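Local coordinates for protein Non-reducing end beta-L-arabinofuranosidase (Bacteroides thetaiotaomicron, PDB 5MQO) that probably hydrolyses glycosidic bonds in complex plant pectin as a family GH127 glycoside hydrolase, probably an aceric acidase, at residues F50-F58 and L412-D423; I642-S653 and Q667-P678. One frame throughout, in Å; residues are numbered along the deposited sequence.

Contact 1. Residues F50-F58 and L412-D423; sequences FWGERFNVF and LYNSVLSGISLD
Trp51, near the start of helix 50-69, reaches Tyr413 and Leu412 late in helix 402-416. Its CB does not point straight at segment 412-423; CG, beside the backbone N (chi1 -77°), turns the indole across. Trp51 NE1 gives a weak hydrogen bond to Tyr413 OH at 3.2 Å, with the hydroxyl at the indole edge. Trp51 CE2 is 4.0 Å from Tyr413 CE1, and the two rings meet obliquely. Trp51 CZ2 comes 3.7 Å from Leu412 CG. At the tip, Trp51 CH2 lies beside Leu412 CG and CD1, with Leu417 CD2 a little farther off.

Phe50 completes an aromatic cluster. Tyr413 turns its edge to the face of Phe50 in a T-shaped pair, planes 70° apart. At the rim, Leu417 CD2 lies 3.5 Å from Phe50 CZ. The other branch of Leu417, CD1, meets the edge of Phe58.

Arg54 supplies the polar end of the contact. Arg54 NH1 donates to a lone pair of Leu422 O at 2.8 Å, in the carbonyl plane. NH2 forms a salt bridge with Glu53 OE2, so two bonds fix the guanidinium. Glu53 OE2 is also bound by Ser640 OG.

The buried contact joins helices far apart in sequence, consistent with the six-hairpin (alpha/alpha) architecture of this catalytic domain's clan. Helix 458-466 packs on Phe58 and Ile420 through Leu466, while loop residues Pro510 and Tyr509 touch Phe50 and Tyr413.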
# COMPACT_ATOMS: atom_id res chain seq x y z
N PHE A 50 -7.28 -11.70 11.03
CA PHE A 50 -6.94 -11.49 9.62
C PHE A 50 -5.42 -11.48 9.43
O PHE A 50 -4.87 -12.30 8.67
CB PHE A 50 -7.56 -10.18 9.10
CG PHE A 50 -7.46 -10.02 7.60
CD1 PHE A 50 -6.30 -9.58 6.98
CD2 PHE A 50 -8.56 -10.30 6.79
CE1 PHE A 50 -6.23 -9.43 5.60
CE2 PHE A 50 -8.50 -10.13 5.41
CZ PHE A 50 -7.34 -9.70 4.82
N TRP A 51 -4.73 -10.58 10.13
CA TRP A 51 -3.32 -10.31 9.81
C TRP A 51 -2.36 -11.30 10.43
O TRP A 51 -1.32 -11.61 9.83
CB TRP A 51 -2.93 -8.85 10.13
CG TRP A 51 -3.44 -7.85 9.09
CD1 TRP A 51 -4.42 -6.92 9.24
CD2 TRP A 51 -2.97 -7.72 7.74
NE1 TRP A 51 -4.60 -6.21 8.08
CE2 TRP A 51 -3.72 -6.68 7.14
CE3 TRP A 51 -1.98 -8.36 6.99
CZ2 TRP A 51 -3.54 -6.28 5.83
CZ3 TRP A 51 -1.79 -7.96 5.68
CH2 TRP A 51 -2.56 -6.93 5.11
N GLY A 52 -2.68 -11.79 11.62
CA GLY A 52 -1.97 -12.93 12.20
C GLY A 52 -1.89 -14.11 11.24
O GLY A 52 -0.80 -14.70 11.02
N GLU A 53 -3.06 -14.43 10.66
CA GLU A 53 -3.19 -15.53 9.70
C GLU A 53 -2.37 -15.27 8.43
O GLU A 53 -1.56 -16.12 8.03
CB GLU A 53 -4.65 -15.78 9.35
CG GLU A 53 -4.90 -17.06 8.57
CD GLU A 53 -6.27 -17.09 7.96
OE1 GLU A 53 -7.25 -17.49 8.65
OE2 GLU A 53 -6.36 -16.72 6.77
N ARG A 54 -2.53 -14.10 7.83
CA ARG A 54 -1.69 -13.70 6.70
C ARG A 54 -0.19 -13.72 7.05
O ARG A 54 0.62 -14.32 6.32
CB ARG A 54 -2.11 -12.31 6.21
CG ARG A 54 -3.48 -12.22 5.55
CD ARG A 54 -3.63 -13.18 4.38
NE ARG A 54 -4.12 -14.47 4.84
CZ ARG A 54 -3.98 -15.63 4.19
NH1 ARG A 54 -3.36 -15.71 3.01
NH2 ARG A 54 -4.49 -16.73 4.74
N PHE A 55 0.19 -13.11 8.18
CA PHE A 55 1.59 -13.12 8.65
C PHE A 55 2.20 -14.53 8.81
O PHE A 55 3.39 -14.71 8.54
CB PHE A 55 1.74 -12.32 9.94
CG PHE A 55 3.17 -12.07 10.31
CD1 PHE A 55 3.87 -12.96 11.14
CD2 PHE A 55 3.84 -10.96 9.84
CE1 PHE A 55 5.18 -12.75 11.50
CE2 PHE A 55 5.17 -10.73 10.19
CZ PHE A 55 5.84 -11.62 11.03
N ASN A 56 1.41 -15.53 9.23
CA ASN A 56 1.93 -16.92 9.27
C ASN A 56 2.20 -17.49 7.88
O ASN A 56 3.19 -18.21 7.70
CB ASN A 56 1.03 -17.88 10.06
CG ASN A 56 1.23 -17.78 11.58
OD1 ASN A 56 2.03 -16.96 12.07
ND2 ASN A 56 0.51 -18.61 12.32
N VAL A 57 1.35 -17.16 6.91
CA VAL A 57 1.65 -17.54 5.56
C VAL A 57 2.94 -16.83 5.13
O VAL A 57 3.92 -17.50 4.77
CB VAL A 57 0.51 -17.23 4.61
CG1 VAL A 57 0.90 -17.55 3.17
CG2 VAL A 57 -0.72 -18.03 5.02
N PHE A 58 2.98 -15.51 5.21
CA PHE A 58 4.11 -14.78 4.61
C PHE A 58 5.44 -15.20 5.23
O PHE A 58 6.42 -15.41 4.50
CB PHE A 58 3.98 -13.24 4.67
CG PHE A 58 2.66 -12.70 4.19
CD1 PHE A 58 1.97 -13.27 3.11
CD2 PHE A 58 2.10 -11.59 4.83
CE1 PHE A 58 0.74 -12.76 2.70
CE2 PHE A 58 0.88 -11.09 4.41
CZ PHE A 58 0.20 -11.68 3.34
N LEU A 412 -3.64 -1.08 1.24
CA LEU A 412 -3.14 -2.31 1.84
C LEU A 412 -4.04 -3.53 1.63
O LEU A 412 -3.52 -4.55 1.17
CB LEU A 412 -2.84 -2.13 3.34
CG LEU A 412 -2.21 -3.32 4.10
CD1 LEU A 412 -0.88 -3.82 3.54
CD2 LEU A 412 -2.03 -2.93 5.57
N TYR A 413 -5.35 -3.44 1.94
CA TYR A 413 -6.27 -4.59 1.74
C TYR A 413 -6.61 -4.83 0.24
O TYR A 413 -6.73 -5.97 -0.18
CB TYR A 413 -7.58 -4.46 2.53
CG TYR A 413 -7.50 -4.50 4.05
CD1 TYR A 413 -7.53 -5.70 4.75
CD2 TYR A 413 -7.44 -3.33 4.79
CE1 TYR A 413 -7.45 -5.73 6.16
CE2 TYR A 413 -7.39 -3.36 6.18
CZ TYR A 413 -7.40 -4.55 6.86
OH TYR A 413 -7.31 -4.48 8.24
N ASN A 414 -6.73 -3.80 -0.56
CA ASN A 414 -7.41 -3.97 -1.85
C ASN A 414 -6.54 -3.92 -3.12
O ASN A 414 -6.99 -4.37 -4.17
CB ASN A 414 -8.53 -2.92 -1.98
CG ASN A 414 -9.46 -2.98 -0.81
OD1 ASN A 414 -10.13 -3.97 -0.63
ND2 ASN A 414 -9.45 -1.96 0.01
N SER A 415 -5.34 -3.33 -3.04
CA SER A 415 -4.45 -3.28 -4.20
C SER A 415 -3.00 -3.67 -3.93
O SER A 415 -2.17 -3.58 -4.82
CB SER A 415 -4.53 -1.90 -4.82
OG SER A 415 -4.31 -0.87 -3.88
N VAL A 416 -2.71 -4.14 -2.72
CA VAL A 416 -1.38 -4.65 -2.36
C VAL A 416 -1.54 -6.13 -1.98
O VAL A 416 -0.90 -7.01 -2.58
CB VAL A 416 -0.79 -3.84 -1.19
CG1 VAL A 416 0.50 -4.44 -0.68
CG2 VAL A 416 -0.56 -2.40 -1.63
N LEU A 417 -2.41 -6.40 -1.01
CA LEU A 417 -2.72 -7.76 -0.63
C LEU A 417 -3.32 -8.56 -1.79
O LEU A 417 -3.18 -9.80 -1.84
CB LEU A 417 -3.64 -7.75 0.60
CG LEU A 417 -4.13 -9.06 1.21
CD1 LEU A 417 -3.01 -9.94 1.73
CD2 LEU A 417 -5.09 -8.74 2.32
N SER A 418 -3.96 -7.89 -2.75
CA SER A 418 -4.47 -8.58 -3.95
C SER A 418 -3.34 -9.13 -4.82
O SER A 418 -3.54 -10.03 -5.61
CB SER A 418 -5.29 -7.62 -4.79
OG SER A 418 -4.44 -6.62 -5.31
N GLY A 419 -2.16 -8.56 -4.66
CA GLY A 419 -1.01 -8.94 -5.44
C GLY A 419 -0.41 -10.31 -5.17
O GLY A 419 0.45 -10.75 -5.95
N ILE A 420 -0.84 -10.96 -4.09
CA ILE A 420 -0.31 -12.26 -3.70
C ILE A 420 -1.48 -13.20 -3.50
O ILE A 420 -2.56 -12.77 -3.16
CB ILE A 420 0.58 -12.16 -2.41
CG1 ILE A 420 1.52 -13.38 -2.29
CG2 ILE A 420 -0.26 -11.94 -1.14
CD1 ILE A 420 2.45 -13.35 -1.08
N SER A 421 -1.24 -14.49 -3.74
CA SER A 421 -2.21 -15.56 -3.49
C SER A 421 -2.49 -15.76 -1.99
O SER A 421 -1.74 -15.26 -1.14
CB SER A 421 -1.73 -16.88 -4.13
OG SER A 421 -0.39 -17.22 -3.75
N LEU A 422 -3.57 -16.47 -1.67
CA LEU A 422 -3.85 -16.85 -0.30
C LEU A 422 -2.83 -17.90 0.20
O LEU A 422 -2.42 -17.82 1.36
CB LEU A 422 -5.28 -17.32 -0.13
CG LEU A 422 -6.31 -16.20 -0.24
CD1 LEU A 422 -7.71 -16.79 -0.30
CD2 LEU A 422 -6.20 -15.21 0.92
N ASP A 423 -2.37 -18.82 -0.66
CA ASP A 423 -1.28 -19.76 -0.28
C ASP A 423 0.12 -19.17 -0.19
O ASP A 423 1.07 -19.91 -0.01
CB ASP A 423 -1.27 -21.04 -1.16
CG ASP A 423 -0.89 -20.81 -2.64
OD1 ASP A 423 -0.44 -19.72 -3.04
OD2 ASP A 423 -1.06 -21.77 -3.43

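Contact 2. Residues I642-S653 and Q667-P678; sequences IVALEGKARLAS and QAEKTVDIRLIP
Leu645 and Leu676 form a hydrogen-bonded pair between two antiparallel strands. Leu645 N to Leu676 O is 2.9 Å, and the return bond from Leu676 N to Leu645 O is 2.8 Å. The same reciprocal pair of N-H to O bonds recurs at Gly647 with Ile674 and at Ala649 with Val672. Each intervening residue pair is non-hydrogen-bonded.

Leu645, Ala649, Val672, Ile674 and Leu676 share one face of the ladder. Here Ala649 CB lies 3.8 Å from Ile674 CG2. The branches of Ile674 gather round this small methyl because its CG1 stands between the backbone N and the carbonyl carbon (chi1 62°). At the start of the ladder, Ile642 CD1 packs against the ring of Pro678, 3.4 Å from its CD.

The other face carries charge. Lys648 and Asp673 form a salt bridge, although the position of the carboxylate is less certain. On the way there, Lys648 CD passes 3.5 Å from Thr671 OG1. Glu646 and Arg675 lie side by side, their charged atoms not in contact.

From the last part of the ladder, Arg650 NH2 donates to Ala668 O at 3.2 Å, almost straight at 173° and in the guanidinium plane. Ser653 N bonds to Gln667 O at 3.3 Å.

Strand 640-651 is flanked by strand 631-637 and, further along, by strand 622-625. Strand 670-678 pairs on its other side with strand 604-609. Val599 of strand 596-601 packs on Leu645 and Leu676. Strands 640-651 and 670-678, with no helix or strand between them, form a beta hairpin with a long connection, within the mixed sheet of the C-terminal domain.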
# COMPACT_ATOMS: atom_id res chain seq x y z
N ILE A 642 -13.24 -16.00 5.31
CA ILE A 642 -13.55 -14.69 4.77
C ILE A 642 -15.07 -14.47 4.88
O ILE A 642 -15.85 -15.44 4.90
CB ILE A 642 -13.02 -14.52 3.30
CG1 ILE A 642 -13.94 -15.20 2.29
CG2 ILE A 642 -11.57 -15.02 3.13
CD1 ILE A 642 -13.68 -14.86 0.83
N VAL A 643 -15.48 -13.21 4.97
CA VAL A 643 -16.87 -12.86 4.90
C VAL A 643 -17.26 -12.68 3.44
O VAL A 643 -16.83 -11.74 2.80
CB VAL A 643 -17.18 -11.60 5.71
CG1 VAL A 643 -18.67 -11.24 5.55
CG2 VAL A 643 -16.83 -11.82 7.18
N ALA A 644 -18.07 -13.60 2.93
CA ALA A 644 -18.77 -13.38 1.66
C ALA A 644 -20.10 -12.64 1.93
O ALA A 644 -20.51 -12.50 3.06
CB ALA A 644 -19.00 -14.69 0.91
N LEU A 645 -20.72 -12.13 0.88
CA LEU A 645 -22.00 -11.45 1.00
C LEU A 645 -22.93 -12.17 0.04
O LEU A 645 -22.57 -12.37 -1.12
CB LEU A 645 -21.87 -9.96 0.66
CG LEU A 645 -20.81 -9.16 1.46
CD1 LEU A 645 -20.40 -7.85 0.76
CD2 LEU A 645 -21.29 -8.90 2.88
N GLU A 646 -24.07 -12.64 0.54
CA GLU A 646 -25.01 -13.44 -0.25
C GLU A 646 -26.28 -12.65 -0.42
O GLU A 646 -26.73 -11.97 0.51
CB GLU A 646 -25.33 -14.74 0.46
CG GLU A 646 -24.20 -15.75 0.45
CD GLU A 646 -24.48 -17.00 1.28
OE1 GLU A 646 -25.61 -17.17 1.83
OE2 GLU A 646 -23.54 -17.82 1.37
N GLY A 647 -26.85 -12.74 -1.62
CA GLY A 647 -28.08 -12.04 -1.93
C GLY A 647 -28.65 -12.39 -3.29
O GLY A 647 -28.08 -13.22 -4.04
N LYS A 648 -29.77 -11.74 -3.60
CA LYS A 648 -30.53 -12.00 -4.81
C LYS A 648 -30.39 -10.81 -5.76
O LYS A 648 -30.96 -9.72 -5.53
CB LYS A 648 -31.99 -12.27 -4.47
CG LYS A 648 -32.82 -12.69 -5.69
CD LYS A 648 -33.85 -13.78 -5.34
CE LYS A 648 -33.16 -15.13 -5.24
NZ LYS A 648 -33.89 -16.15 -4.47
N ALA A 649 -29.61 -11.05 -6.81
CA ALA A 649 -29.36 -10.07 -7.86
C ALA A 649 -30.46 -10.18 -8.91
O ALA A 649 -31.18 -11.16 -8.93
CB ALA A 649 -28.01 -10.35 -8.49
N ARG A 650 -30.62 -9.19 -9.77
CA ARG A 650 -31.55 -9.34 -10.89
C ARG A 650 -30.79 -9.88 -12.10
O ARG A 650 -29.61 -9.63 -12.27
CB ARG A 650 -32.26 -8.03 -11.19
CG ARG A 650 -33.10 -7.57 -9.99
CD ARG A 650 -33.81 -6.23 -10.19
NE ARG A 650 -34.46 -6.21 -11.49
CZ ARG A 650 -34.84 -5.11 -12.13
NH1 ARG A 650 -34.66 -3.90 -11.58
NH2 ARG A 650 -35.39 -5.21 -13.33
N LEU A 651 -31.46 -10.67 -12.92
CA LEU A 651 -30.78 -11.33 -14.03
C LEU A 651 -31.33 -10.80 -15.33
O LEU A 651 -32.56 -10.78 -15.53
CB LEU A 651 -30.98 -12.84 -13.97
CG LEU A 651 -30.37 -13.64 -15.11
CD1 LEU A 651 -28.86 -13.63 -14.99
CD2 LEU A 651 -30.89 -15.07 -15.14
N ALA A 652 -30.43 -10.40 -16.23
CA ALA A 652 -30.83 -9.98 -17.57
C ALA A 652 -31.12 -11.19 -18.46
O ALA A 652 -30.43 -12.19 -18.35
CB ALA A 652 -29.75 -9.13 -18.19
N SER A 653 -32.13 -11.11 -19.32
CA SER A 653 -32.34 -12.16 -20.33
C SER A 653 -31.08 -12.23 -21.19
O SER A 653 -30.46 -11.19 -21.39
CB SER A 653 -33.54 -11.84 -21.22
OG SER A 653 -34.73 -11.72 -20.45
N GLN A 667 -35.51 -7.50 -21.72
CA GLN A 667 -36.20 -7.59 -20.43
C GLN A 667 -35.23 -8.03 -19.34
O GLN A 667 -34.14 -8.57 -19.63
CB GLN A 667 -37.39 -8.58 -20.50
CG GLN A 667 -38.63 -8.05 -21.22
CD GLN A 667 -39.39 -6.99 -20.40
OE1 GLN A 667 -40.16 -7.32 -19.48
NE2 GLN A 667 -39.16 -5.72 -20.73
N ALA A 668 -35.63 -7.80 -18.09
CA ALA A 668 -34.81 -8.24 -16.96
C ALA A 668 -35.72 -8.63 -15.79
O ALA A 668 -35.57 -8.13 -14.67
CB ALA A 668 -33.80 -7.16 -16.58
N GLU A 669 -36.65 -9.53 -16.07
CA GLU A 669 -37.69 -9.88 -15.11
C GLU A 669 -37.27 -10.91 -14.07
O GLU A 669 -37.93 -11.03 -13.06
CB GLU A 669 -38.93 -10.40 -15.84
CG GLU A 669 -39.59 -9.38 -16.77
CD GLU A 669 -40.39 -10.02 -17.92
OE1 GLU A 669 -39.87 -10.95 -18.59
OE2 GLU A 669 -41.53 -9.55 -18.16
N LYS A 670 -36.18 -11.64 -14.30
CA LYS A 670 -35.78 -12.76 -13.40
C LYS A 670 -34.85 -12.35 -12.24
O LYS A 670 -34.45 -11.19 -12.12
CB LYS A 670 -35.11 -13.88 -14.21
CG LYS A 670 -35.92 -14.30 -15.41
CD LYS A 670 -35.28 -15.45 -16.17
CE LYS A 670 -36.03 -15.64 -17.49
NZ LYS A 670 -36.04 -17.05 -17.97
N THR A 671 -34.51 -13.32 -11.38
CA THR A 671 -33.55 -13.12 -10.28
C THR A 671 -32.58 -14.28 -10.17
O THR A 671 -32.81 -15.34 -10.71
CB THR A 671 -34.24 -12.92 -8.91
OG1 THR A 671 -35.07 -14.05 -8.60
CG2 THR A 671 -35.05 -11.63 -8.89
N VAL A 672 -31.48 -14.06 -9.48
CA VAL A 672 -30.49 -15.12 -9.30
C VAL A 672 -29.65 -14.89 -8.04
O VAL A 672 -29.36 -13.75 -7.66
CB VAL A 672 -29.61 -15.35 -10.56
CG1 VAL A 672 -28.60 -14.21 -10.77
CG2 VAL A 672 -28.90 -16.71 -10.50
N ASP A 673 -29.30 -16.00 -7.38
CA ASP A 673 -28.49 -15.98 -6.18
C ASP A 673 -27.06 -15.72 -6.64
O ASP A 673 -26.55 -16.39 -7.57
CB ASP A 673 -28.57 -17.32 -5.38
CG ASP A 673 -29.98 -17.60 -4.74
OD1 ASP A 673 -30.93 -16.82 -4.94
OD2 ASP A 673 -30.12 -18.63 -4.03
N ILE A 674 -26.43 -14.72 -6.02
CA ILE A 674 -25.01 -14.43 -6.19
C ILE A 674 -24.35 -14.43 -4.82
O ILE A 674 -25.00 -14.29 -3.79
CB ILE A 674 -24.74 -13.08 -6.88
CG1 ILE A 674 -25.28 -11.89 -6.07
CG2 ILE A 674 -25.37 -13.05 -8.27
CD1 ILE A 674 -24.70 -10.56 -6.50
N ARG A 675 -23.04 -14.58 -4.85
CA ARG A 675 -22.23 -14.39 -3.67
C ARG A 675 -21.03 -13.50 -4.05
O ARG A 675 -20.33 -13.77 -5.04
CB ARG A 675 -21.81 -15.76 -3.17
CG ARG A 675 -20.66 -15.73 -2.21
CD ARG A 675 -20.54 -17.01 -1.44
NE ARG A 675 -20.18 -18.17 -2.25
CZ ARG A 675 -19.62 -19.28 -1.76
NH1 ARG A 675 -19.32 -19.39 -0.46
NH2 ARG A 675 -19.34 -20.28 -2.58
N LEU A 676 -20.83 -12.42 -3.29
CA LEU A 676 -19.66 -11.55 -3.45
C LEU A 676 -18.55 -11.95 -2.50
O LEU A 676 -18.83 -12.34 -1.37
CB LEU A 676 -20.05 -10.09 -3.21
CG LEU A 676 -21.20 -9.59 -4.09
CD1 LEU A 676 -21.44 -8.09 -3.91
CD2 LEU A 676 -20.93 -9.87 -5.56
N ILE A 677 -17.30 -11.90 -2.96
CA ILE A 677 -16.13 -12.12 -2.08
C ILE A 677 -15.22 -10.91 -2.15
O ILE A 677 -15.35 -10.08 -3.06
CB ILE A 677 -15.32 -13.41 -2.43
CG1 ILE A 677 -14.64 -13.30 -3.79
CG2 ILE A 677 -16.20 -14.65 -2.36
CD1 ILE A 677 -13.48 -14.26 -3.96
N PRO A 678 -14.29 -10.79 -1.19
CA PRO A 678 -13.40 -9.64 -1.22
C PRO A 678 -12.50 -9.67 -2.44
O PRO A 678 -12.06 -10.75 -2.86
CB PRO A 678 -12.56 -9.81 0.05
CG PRO A 678 -13.41 -10.64 0.94
CD PRO A 678 -14.02 -11.62 -0.01

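Contact 1 is core and contact 2 is partly surface. Contact 1 lies about 12 Å from the centre of the chain and joins segments 354 residues apart within the catalytic domain. Contact 2 lies about 30 Å out and joins two strands close in sequence within the C-terminal domain. They share no helix or strand. Side chains carry contact 1, mainly aromatic rings and leucines, with one buried arginine. Backbone bonds carry contact 2, which has an apolar face and a charged one. Their centres are about 26 Å apart. Their nearest atoms come within about 5 Å without touching, and Glu53 reaches Ser640 at the start of strand 640-651.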